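Local coordinates for AlgW protein (Pseudomonas aeruginosa, PDB 7CO3) that probably works as an HtrA-type serine endopeptidase, joining a trypsin-like protease domain to a peptide-binding PDZ domain, at residues N68-K73 with Q130-L135; A109-A114 with N163-T168. The protein carries 1 engineered substitution. All blocks are in the same frame, centred on the assembly; numbering follows the deposited sequence.

Contact 1. Residues N68-K73 with Q130-L135; sequences NLYTTK and QIIVAL
Gln130 and Thr72 form a two-bond backbone pair, each N-H meeting the other's carbonyl, and their side chains lie alongside each other. With chi1 at 44°, Thr72 OG1 sits between its own N and carbonyl carbon, 3.4 Å from Gln130 CB, where it also hydrogen-bonds a water. The same water, 3.0 Å from Tyr70 O and weakly bound to Gln130 O, bridges the hydroxyl to both strands. Ile131 turns to the inner face and runs side by side with Thr71, its CG1 3.9 Å from Thr71 CG2; Thr71 OG1 is occupied by Ser105. At Ile132 the backbone bond to Tyr70 O is almost straight (N to O 2.9 Å, 175° at the hydrogen), while Ile132 O accepts from Tyr70 N. This antiparallel ladder joins strands 66-72 and 130-134, the two ends of the strand order, closing the trypsin-like fold's six-stranded N-terminal barrel. Val133 comes next and again faces inward: its CG2, anti to the carbonyl carbon, lies 3.5 Å from Leu69 CD2, and the same leucine methyl approaches Ile131 CG2 at 4.1 Å. Thr125 of the helix 122-125 packs against Leu69 and Ile131 on this face. Ala134, paired with Asn68 through two backbone bonds, places its CB at the edge of the Tyr70 ring, 3.8 Å from CE2. At the ring's hydroxyl end, Asn68 ND2 bonds weakly to Tyr70 OH (3.4 Å).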
ATOM      1  N   ASN B  68       6.984  10.467 -19.191  1.00 24.44           N
ATOM      2  CA  ASN B  68       5.595  10.094 -19.421  1.00 28.65           C
ATOM      3  C   ASN B  68       5.333   9.789 -20.900  1.00 33.01           C
ATOM      4  O   ASN B  68       5.838  10.472 -21.799  1.00 28.84           O
ATOM      5  CB  ASN B  68       4.662  11.212 -18.942  1.00 27.96           C
ATOM      6  CG  ASN B  68       4.808  11.498 -17.448  1.00 26.72           C
ATOM      7  OD1 ASN B  68       5.286  10.662 -16.698  1.00 28.95           O
ATOM      8  ND2 ASN B  68       4.414  12.683 -17.026  1.00 34.01           N
ATOM      9  N   LEU B  69       4.496   8.789 -21.141  1.00 25.30           N
ATOM     10  CA  LEU B  69       4.056   8.403 -22.474  1.00 30.91           C
ATOM     11  C   LEU B  69       2.556   8.664 -22.586  1.00 37.49           C
ATOM     12  O   LEU B  69       1.785   8.266 -21.698  1.00 28.85           O
ATOM     13  CB  LEU B  69       4.328   6.918 -22.764  1.00 21.84           C
ATOM     14  CG  LEU B  69       5.754   6.380 -23.029  1.00 31.53           C
ATOM     15  CD1 LEU B  69       5.676   4.982 -23.588  1.00 24.96           C
ATOM     16  CD2 LEU B  69       6.620   7.282 -23.970  1.00 30.12           C
ATOM     17  N   TYR B  70       2.157   9.318 -23.685  1.00 31.21           N
ATOM     18  CA  TYR B  70       0.766   9.560 -24.068  1.00 35.32           C
ATOM     19  C   TYR B  70       0.591   9.044 -25.481  1.00 34.08           C
ATOM     20  O   TYR B  70       1.219   9.569 -26.404  1.00 34.79           O
ATOM     21  CB  TYR B  70       0.401  11.047 -24.007  1.00 35.03           C
ATOM     22  CG  TYR B  70       0.750  11.687 -22.702  1.00 31.97           C
ATOM     23  CD1 TYR B  70       0.007  11.419 -21.554  1.00 36.78           C
ATOM     24  CD2 TYR B  70       1.839  12.532 -22.595  1.00 35.72           C
ATOM     25  CE1 TYR B  70       0.331  11.985 -20.340  1.00 33.89           C
ATOM     26  CE2 TYR B  70       2.178  13.105 -21.390  1.00 33.79           C
ATOM     27  CZ  TYR B  70       1.427  12.831 -20.269  1.00 36.33           C
ATOM     28  OH  TYR B  70       1.767  13.404 -19.083  1.00 48.40           O
ATOM     29  N   THR B  71      -0.249   8.020 -25.642  1.00 36.93           N
ATOM     30  CA  THR B  71      -0.425   7.315 -26.899  1.00 42.21           C
ATOM     31  C   THR B  71      -1.875   7.444 -27.365  1.00 47.79           C
ATOM     32  O   THR B  71      -2.809   7.409 -26.554  1.00 42.95           O
ATOM     33  CB  THR B  71      -0.012   5.825 -26.781  1.00 38.21           C
ATOM     34  OG1 THR B  71      -0.884   5.117 -25.880  1.00 42.04           O
ATOM     35  CG2 THR B  71       1.405   5.704 -26.275  1.00 39.25           C
ATOM     36  N   THR B  72      -2.052   7.621 -28.673  1.00 45.59           N
ATOM     37  CA  THR B  72      -3.372   7.639 -29.286  1.00 51.42           C
ATOM     38  C   THR B  72      -3.455   6.514 -30.300  1.00 56.24           C
ATOM     39  O   THR B  72      -2.504   6.278 -31.050  1.00 59.80           O
ATOM     40  CB  THR B  72      -3.705   8.993 -29.912  1.00 47.17           C
ATOM     41  OG1 THR B  72      -2.572   9.460 -30.648  1.00 53.41           O
ATOM     42  CG2 THR B  72      -4.017  10.002 -28.837  1.00 49.62           C
ATOM     43  N   LYS B  73      -4.596   5.820 -30.290  1.00 67.46           N
ATOM     44  CA  LYS B  73      -4.829   4.564 -30.993  1.00 71.55           C
ATOM     45  C   LYS B  73      -6.304   4.511 -31.369  1.00 81.88           C
ATOM     46  O   LYS B  73      -7.098   5.339 -30.928  1.00 78.73           O
ATOM     47  CB  LYS B  73      -4.456   3.366 -30.103  1.00 83.92           C
ATOM     48  CG  LYS B  73      -4.496   2.012 -30.792  1.00 88.65           C
ATOM     49  CD  LYS B  73      -4.767   0.879 -29.816  1.00 87.23           C
ATOM     50  CE  LYS B  73      -4.239  -0.449 -30.359  1.00 85.03           C
ATOM     51  NZ  LYS B  73      -4.788  -0.807 -31.695  1.00 84.95           N
ATOM     52  N   GLN B 130       0.130   7.477 -32.614  1.00 40.76           N
ATOM     53  CA  GLN B 130       1.048   8.529 -32.211  1.00 46.21           C
ATOM     54  C   GLN B 130       1.506   8.271 -30.776  1.00 45.55           C
ATOM     55  O   GLN B 130       0.732   7.775 -29.946  1.00 45.00           O
ATOM     56  CB  GLN B 130       0.383   9.891 -32.335  1.00 43.73           C
ATOM     57  CG  GLN B 130       1.301  11.055 -32.113  1.00 50.52           C
ATOM     58  CD  GLN B 130       0.545  12.368 -32.100  1.00 54.89           C
ATOM     59  OE1 GLN B 130      -0.215  12.657 -31.176  1.00 54.34           O
ATOM     60  NE2 GLN B 130       0.736  13.164 -33.140  1.00 61.77           N
ATOM     61  N   ILE B 131       2.768   8.592 -30.496  1.00 40.06           N
ATOM     62  CA  ILE B 131       3.379   8.416 -29.175  1.00 39.40           C
ATOM     63  C   ILE B 131       4.109   9.700 -28.825  1.00 38.81           C
ATOM     64  O   ILE B 131       5.073  10.066 -29.503  1.00 39.93           O
ATOM     65  CB  ILE B 131       4.348   7.215 -29.132  1.00 39.17           C
ATOM     66  CG1 ILE B 131       3.635   5.937 -29.519  1.00 36.17           C
ATOM     67  CG2 ILE B 131       4.963   7.021 -27.733  1.00 38.05           C
ATOM     68  CD1 ILE B 131       4.572   4.819 -29.873  1.00 44.50           C
ATOM     69  N   ILE B 132       3.648  10.382 -27.780  1.00 33.28           N
ATOM     70  CA  ILE B 132       4.321  11.551 -27.233  1.00 34.52           C
ATOM     71  C   ILE B 132       5.102  11.164 -25.980  1.00 40.06           C
ATOM     72  O   ILE B 132       4.587  10.462 -25.094  1.00 30.21           O
ATOM     73  CB  ILE B 132       3.337  12.689 -26.932  1.00 35.34           C
ATOM     74  CG1 ILE B 132       2.673  13.157 -28.235  1.00 44.39           C
ATOM     75  CG2 ILE B 132       4.053  13.835 -26.244  1.00 38.53           C
ATOM     76  CD1 ILE B 132       1.186  12.956 -28.299  1.00 52.85           C
ATOM     77  N   VAL B 133       6.345  11.629 -25.924  1.00 32.77           N
ATOM     78  CA  VAL B 133       7.236  11.480 -24.790  1.00 32.13           C
ATOM     79  C   VAL B 133       7.286  12.828 -24.088  1.00 35.76           C
ATOM     80  O   VAL B 133       7.514  13.859 -24.733  1.00 37.67           O
ATOM     81  CB  VAL B 133       8.636  11.051 -25.254  1.00 30.45           C
ATOM     82  CG1 VAL B 133       9.648  11.325 -24.191  1.00 37.60           C
ATOM     83  CG2 VAL B 133       8.660   9.592 -25.705  1.00 37.18           C
ATOM     84  N   ALA B 134       7.050  12.839 -22.778  1.00 29.28           N
ATOM     85  CA  ALA B 134       7.116  14.065 -21.993  1.00 36.29           C
ATOM     86  C   ALA B 134       8.174  13.904 -20.914  1.00 38.66           C
ATOM     87  O   ALA B 134       8.043  13.051 -20.019  1.00 32.97           O
ATOM     88  CB  ALA B 134       5.754  14.431 -21.390  1.00 41.34           C
ATOM     89  N   LEU B 135       9.209  14.741 -20.984  1.00 36.22           N
ATOM     90  CA  LEU B 135      10.329  14.619 -20.069  1.00 43.76           C
ATOM     91  C   LEU B 135      10.081  15.418 -18.802  1.00 40.47           C
ATOM     92  O   LEU B 135       9.263  16.347 -18.772  1.00 44.44           O
ATOM     93  CB  LEU B 135      11.619  15.078 -20.741  1.00 42.25           C
ATOM     94  CG  LEU B 135      11.998  14.263 -21.978  1.00 46.57           C
ATOM     95  CD1 LEU B 135      13.323  14.763 -22.493  1.00 48.04           C
ATOM     96  CD2 LEU B 135      12.054  12.774 -21.676  1.00 40.68           C
TER
HETATM   97  O   HOH W   1      -0.783  10.493 -28.497  1.00 50.04           O

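Contact 2. Residues A109-A114 with N163-T168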
ATOM      1  N   ALA B 109       8.120   5.447 -19.558  1.00 22.24           N
ATOM      2  CA  ALA B 109       9.211   4.891 -20.356  1.00 25.86           C
ATOM      3  C   ALA B 109      10.527   5.345 -19.747  1.00 24.70           C
ATOM      4  O   ALA B 109      10.580   6.328 -19.014  1.00 24.90           O
ATOM      5  CB  ALA B 109       9.136   5.317 -21.829  1.00 25.79           C
ATOM      6  N   VAL B 110      11.596   4.609 -20.041  1.00 23.28           N
ATOM      7  CA  VAL B 110      12.901   4.928 -19.469  1.00 30.01           C
ATOM      8  C   VAL B 110      13.909   5.263 -20.570  1.00 26.00           C
ATOM      9  O   VAL B 110      14.134   4.465 -21.481  1.00 23.49           O
ATOM     10  CB  VAL B 110      13.437   3.786 -18.590  1.00 27.36           C
ATOM     11  CG1 VAL B 110      14.798   4.214 -18.041  1.00 28.61           C
ATOM     12  CG2 VAL B 110      12.442   3.481 -17.437  1.00 18.98           C
ATOM     13  N   ILE B 111      14.566   6.407 -20.430  1.00 27.13           N
ATOM     14  CA  ILE B 111      15.637   6.799 -21.340  1.00 31.33           C
ATOM     15  C   ILE B 111      16.876   5.982 -21.027  1.00 28.91           C
ATOM     16  O   ILE B 111      17.484   6.147 -19.966  1.00 32.72           O
ATOM     17  CB  ILE B 111      15.947   8.293 -21.230  1.00 31.29           C
ATOM     18  CG1 ILE B 111      14.683   9.119 -21.366  1.00 29.35           C
ATOM     19  CG2 ILE B 111      17.009   8.693 -22.287  1.00 38.50           C
ATOM     20  CD1 ILE B 111      14.837  10.519 -20.832  1.00 28.79           C
ATOM     21  N   MET B 112      17.264   5.117 -21.960  1.00 34.84           N
ATOM     22  CA  MET B 112      18.400   4.226 -21.769  1.00 34.04           C
ATOM     23  C   MET B 112      19.721   4.753 -22.338  1.00 42.05           C
ATOM     24  O   MET B 112      20.780   4.306 -21.891  1.00 44.99           O
ATOM     25  CB  MET B 112      18.091   2.860 -22.384  1.00 34.44           C
ATOM     26  CG  MET B 112      16.837   2.203 -21.857  1.00 35.22           C
ATOM     27  SD  MET B 112      16.925   1.993 -20.051  1.00 31.91           S
ATOM     28  CE  MET B 112      17.765   0.411 -19.971  1.00 27.90           C
ATOM     29  N   SER B 113      19.716   5.670 -23.310  1.00 43.55           N
ATOM     30  CA  SER B 113      20.984   6.227 -23.782  1.00 49.40           C
ATOM     31  C   SER B 113      20.772   7.645 -24.287  1.00 44.38           C
ATOM     32  O   SER B 113      19.656   8.027 -24.665  1.00 44.51           O
ATOM     33  CB  SER B 113      21.637   5.365 -24.871  1.00 52.49           C
ATOM     34  OG  SER B 113      20.821   5.264 -26.030  1.00 54.72           O
ATOM     35  N   ALA B 114      21.861   8.428 -24.266  1.00 49.23           N
ATOM     36  CA  ALA B 114      21.784   9.846 -24.608  1.00 50.68           C
ATOM     37  C   ALA B 114      21.397  10.051 -26.056  1.00 47.85           C
ATOM     38  O   ALA B 114      20.955  11.147 -26.420  1.00 48.09           O
ATOM     39  CB  ALA B 114      23.116  10.559 -24.326  1.00 53.91           C
ATOM     40  N   ASN B 163      20.982  16.751 -25.197  1.00 63.63           N
ATOM     41  CA  ASN B 163      21.333  16.834 -23.777  1.00 63.87           C
ATOM     42  C   ASN B 163      20.361  16.029 -22.916  1.00 57.40           C
ATOM     43  O   ASN B 163      19.800  16.512 -21.930  1.00 56.17           O
ATOM     44  CB  ASN B 163      21.415  18.288 -23.295  1.00 64.82           C
ATOM     45  CG  ASN B 163      22.463  19.113 -24.048  1.00 73.40           C
ATOM     46  OD1 ASN B 163      22.607  20.316 -23.803  1.00 74.00           O
ATOM     47  ND2 ASN B 163      23.202  18.470 -24.961  1.00 69.79           N
ATOM     48  N   LEU B 164      20.171  14.792 -23.304  1.00 53.14           N
ATOM     49  CA  LEU B 164      19.233  13.892 -22.653  1.00 48.69           C
ATOM     50  C   LEU B 164      19.879  13.232 -21.435  1.00 48.96           C
ATOM     51  O   LEU B 164      21.035  12.808 -21.502  1.00 46.17           O
ATOM     52  CB  LEU B 164      18.773  12.834 -23.634  1.00 46.52           C
ATOM     53  CG  LEU B 164      17.628  13.283 -24.537  1.00 49.17           C
ATOM     54  CD1 LEU B 164      17.110  12.125 -25.388  1.00 44.53           C
ATOM     55  CD2 LEU B 164      16.519  13.893 -23.695  1.00 51.91           C
ATOM     56  N   PRO B 165      19.145  13.125 -20.298  1.00 45.68           N
ATOM     57  CA  PRO B 165      19.682  12.400 -19.140  1.00 45.12           C
ATOM     58  C   PRO B 165      19.421  10.911 -19.258  1.00 42.33           C
ATOM     59  O   PRO B 165      18.278  10.490 -19.449  1.00 52.75           O
ATOM     60  CB  PRO B 165      18.924  13.013 -17.955  1.00 45.02           C
ATOM     61  CG  PRO B 165      17.561  13.370 -18.542  1.00 42.73           C
ATOM     62  CD  PRO B 165      17.769  13.597 -20.058  1.00 49.71           C
ATOM     63  N   ALA B 166      20.459  10.097 -19.145  1.00 41.81           N
ATOM     64  CA  ALA B 166      20.304   8.660 -19.276  1.00 41.21           C
ATOM     65  C   ALA B 166      20.342   7.980 -17.904  1.00 40.48           C
ATOM     66  O   ALA B 166      21.068   8.388 -16.996  1.00 39.37           O
ATOM     67  CB  ALA B 166      21.362   8.066 -20.202  1.00 50.66           C
ATOM     68  N   MET B 167      19.545   6.931 -17.773  1.00 40.57           N
ATOM     69  CA  MET B 167      19.526   6.128 -16.564  1.00 41.53           C
ATOM     70  C   MET B 167      20.852   5.393 -16.389  1.00 39.38           C
ATOM     71  O   MET B 167      21.426   4.879 -17.351  1.00 32.24           O
ATOM     72  CB  MET B 167      18.386   5.119 -16.669  1.00 34.05           C
ATOM     73  CG  MET B 167      18.214   4.320 -15.432  1.00 34.68           C
ATOM     74  SD  MET B 167      17.536   5.342 -14.125  1.00 33.25           S
ATOM     75  CE  MET B 167      15.936   5.670 -14.827  1.00 29.01           C
ATOM     76  N   THR B 168      21.331   5.339 -15.150  1.00 41.93           N
ATOM     77  CA  THR B 168      22.412   4.430 -14.788  1.00 40.08           C
ATOM     78  C   THR B 168      21.833   3.041 -14.596  1.00 38.53           C
ATOM     79  O   THR B 168      20.679   2.890 -14.186  1.00 40.38           O
ATOM     80  CB  THR B 168      23.097   4.870 -13.494  1.00 47.71           C
ATOM     81  OG1 THR B 168      23.529   6.223 -13.614  1.00 55.16           O
ATOM     82  CG2 THR B 168      24.312   4.008 -13.208  1.00 66.48           C
TER
HETATM   83  O   HOH W   2      21.449   3.300 -19.813  1.00 44.68           O
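The peptide group of Pro165 and Ala166 meets Ile111 on one side of its plane. Ile111 CG2 stands well off that plane, 3.6 Å from Pro165 O, whereas CD1 comes in closer to the plane at 3.7 Å from the same oxygen. Pro165 O thus faces hydrocarbon on that side and, though buried by the contact, has no polar partner in the model. The proline ring itself meets Ile111 more loosely, through its CD. These residues belong to the double-barrel trypsin-like fold: 109-114 lies on the C-terminal part of strand 104-113 of the N-terminal barrel, and 163-168 is part of the linker that leads to the second barrel, whose Leu238 touches both Met112 and Met167. One direct hydrogen bond joins the segments, from Met167 N to Ile111 O (3.1 Å); it is nearly straight, at 174°, and its donor lies almost on the line of the C=O bond. Earlier in the linker, Ala166 and Leu164 pack on the last residues of 109-114. Ala166 CB rests 4.0 Å from Ser113 CA and also faces Ala114 N, and Leu164 CB lies 3.9 Å from Ala114 O. Met167 works from the other end. Its CG leaves anti to the backbone N, then the chain bends at chi2 (71°) and again at chi3, which brings the terminal CE over to Val110 CG1 at 3.7 Å.

Both contacts involve the N-terminal barrel, whose strands 66-72 and 104-113 are neighbours, and their centres lie about 16 Å apart. Contact 1 is a regular strand pair within the barrel wall, held by a ladder of backbone bonds, with an apolar inner face and a more exposed, partly polar outer one. Contact 2 instead sets an irregular linker against the C-terminal part of a strand, relying on a single direct backbone bond and mostly aliphatic packing. Each is partly buried; Gln130 is exposed in contact 1, and Ala114 and Ala166 in contact 2. The two touch directly: Leu135 packs on Leu164 and Ile111, and Leu69 on Ala109.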